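PDB 4GOT: methionine-binding lipoprotein MetQ from Bacillus subtilis subsp. subtilis, which probably binds methionine and delivers it to the membrane permease of the MetNPQ ABC transporter, and also takes part in methionine sulfoxide transport. Local coordinates for residues A[107-112]-A[161-166]. Residues are numbered along the deposited sequence; the frame is centred on the assembly and turned at random.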
# COMPACT_ATOMS: atom_id res chain seq x y z
N THR A 107 -20.26 8.37 -9.70
CA THR A 107 -19.56 8.59 -8.40
C THR A 107 -18.40 7.60 -8.23
O THR A 107 -18.60 6.35 -8.28
CB THR A 107 -20.45 8.35 -7.17
OG1 THR A 107 -21.51 9.31 -7.13
CG2 THR A 107 -19.61 8.48 -5.86
N ILE A 108 -17.22 8.17 -8.00
CA ILE A 108 -15.97 7.43 -7.79
C ILE A 108 -15.63 7.55 -6.31
O ILE A 108 -15.55 8.66 -5.79
CB ILE A 108 -14.81 7.97 -8.67
CG1 ILE A 108 -15.17 7.97 -10.17
CG2 ILE A 108 -13.55 7.15 -8.48
CD1 ILE A 108 -15.50 6.61 -10.74
N ILE A 109 -15.51 6.41 -5.63
CA ILE A 109 -15.09 6.37 -4.22
C ILE A 109 -13.56 6.20 -4.16
O ILE A 109 -13.01 5.09 -4.32
CB ILE A 109 -15.77 5.24 -3.39
CG1 ILE A 109 -17.29 5.17 -3.66
CG2 ILE A 109 -15.44 5.37 -1.89
CD1 ILE A 109 -18.08 6.34 -3.12
N LEU A 110 -12.92 7.33 -3.93
CA LEU A 110 -11.51 7.44 -3.61
C LEU A 110 -11.29 7.05 -2.15
O LEU A 110 -12.23 7.11 -1.35
CB LEU A 110 -11.08 8.91 -3.74
CG LEU A 110 -11.25 9.59 -5.11
CD1 LEU A 110 -10.81 11.05 -4.98
CD2 LEU A 110 -10.43 8.85 -6.17
N THR A 111 -10.07 6.66 -1.81
CA THR A 111 -9.71 6.58 -0.39
C THR A 111 -9.30 8.00 0.00
O THR A 111 -9.01 8.85 -0.87
CB THR A 111 -8.63 5.49 -0.09
OG1 THR A 111 -7.32 6.03 -0.23
CG2 THR A 111 -8.78 4.23 -0.98
N ASN A 112 -9.28 8.24 1.31
CA ASN A 112 -8.88 9.52 1.88
C ASN A 112 -7.35 9.60 2.18
O ASN A 112 -6.90 10.54 2.81
CB ASN A 112 -9.75 9.86 3.12
CG ASN A 112 -9.48 8.95 4.31
OD1 ASN A 112 -8.54 8.17 4.31
ND2 ASN A 112 -10.31 9.08 5.34
N GLU A 161 -9.47 1.58 5.04
CA GLU A 161 -9.92 0.44 5.82
C GLU A 161 -11.39 0.04 5.55
O GLU A 161 -11.87 -1.02 6.03
CB GLU A 161 -9.74 0.76 7.33
CG GLU A 161 -8.29 0.83 7.83
CD GLU A 161 -7.48 2.07 7.37
OE1 GLU A 161 -8.10 3.16 7.18
OE2 GLU A 161 -6.20 1.96 7.29
N LEU A 162 -12.14 0.92 4.89
CA LEU A 162 -13.58 0.79 4.77
C LEU A 162 -14.04 0.82 3.33
O LEU A 162 -15.22 0.66 3.11
CB LEU A 162 -14.30 1.94 5.51
CG LEU A 162 -14.27 1.91 7.05
CD1 LEU A 162 -14.94 3.18 7.57
CD2 LEU A 162 -14.87 0.62 7.66
N THR A 163 -13.14 1.04 2.36
CA THR A 163 -13.56 1.00 0.96
C THR A 163 -14.14 -0.38 0.50
O THR A 163 -15.06 -0.44 -0.36
CB THR A 163 -12.47 1.47 -0.01
OG1 THR A 163 -11.27 0.75 0.25
CG2 THR A 163 -12.25 2.99 0.08
N ALA A 164 -13.61 -1.49 1.03
CA ALA A 164 -14.25 -2.82 0.81
C ALA A 164 -15.75 -2.80 1.18
O ALA A 164 -16.57 -3.41 0.49
CB ALA A 164 -13.53 -3.92 1.59
N LYS A 165 -16.11 -2.09 2.27
CA LYS A 165 -17.53 -1.90 2.63
C LYS A 165 -18.30 -0.99 1.65
O LYS A 165 -19.44 -1.30 1.32
CB LYS A 165 -17.74 -1.41 4.07
CG LYS A 165 -17.10 -2.25 5.19
CD LYS A 165 -17.63 -3.68 5.25
CE LYS A 165 -16.62 -4.71 4.70
NZ LYS A 165 -17.13 -6.13 4.68
N ALA A 166 -17.70 0.13 1.20
CA ALA A 166 -18.34 1.02 0.24
C ALA A 166 -18.66 0.26 -1.04
O ALA A 166 -19.72 0.48 -1.67
CB ALA A 166 -17.45 2.25 -0.06
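Helix 163-168 packs on strand 107-111 in one of the two alpha/beta lobes of this periplasmic-binding-protein fold. It belongs to a beta-alpha-beta crossover that joins the parallel strands 154-158 and 174-177 and passes over strand 107-111, which lies between them in a mixed five-stranded sheet. The chain leaves edge strand 154-158, turns through E161 and L162, and lays the first helical turn over a face of the sheet. I109 and T111 meet T163 and A166 there. The contact is small and buried, and no hydrogen bond crosses it; methyl groups do the touching.

T163 and T111 come closest, CG2 to CG2 at 3.8 Å, with their side chains at a slant to each other. In T163 (chi1 52°) the methyl lies anti to the carbonyl carbon, which sends it out to the strand. Its OG1 has two carbonyl oxygens, of P160 and F176, within weak hydrogen-bonding reach; the single proton must be shared or go to one at a time. T111 also divides methyl from hydroxyl, but its OG1 accepts a hydrogen bond from the backbone N of N113, a residue of the ligand pocket. The T111 side chain is about 8 Å from the bound selenomethionine, so the contact lies near the pocket without T111 reaching the ligand.

L162 is the N-cap residue, and its carbonyl oxygen accepts a hydrogen bond from A166 N at 3.2 Å. This turn brings T163 and A166 to the same side of the helix. On the strand, L110 points to the other face, where it packs on M120 of helix 117-126. I109 reaches the helix with CG2, which stands anti to its own backbone N and meets A166 CB at 4.1 Å and T163 CG2 at 4.4 Å.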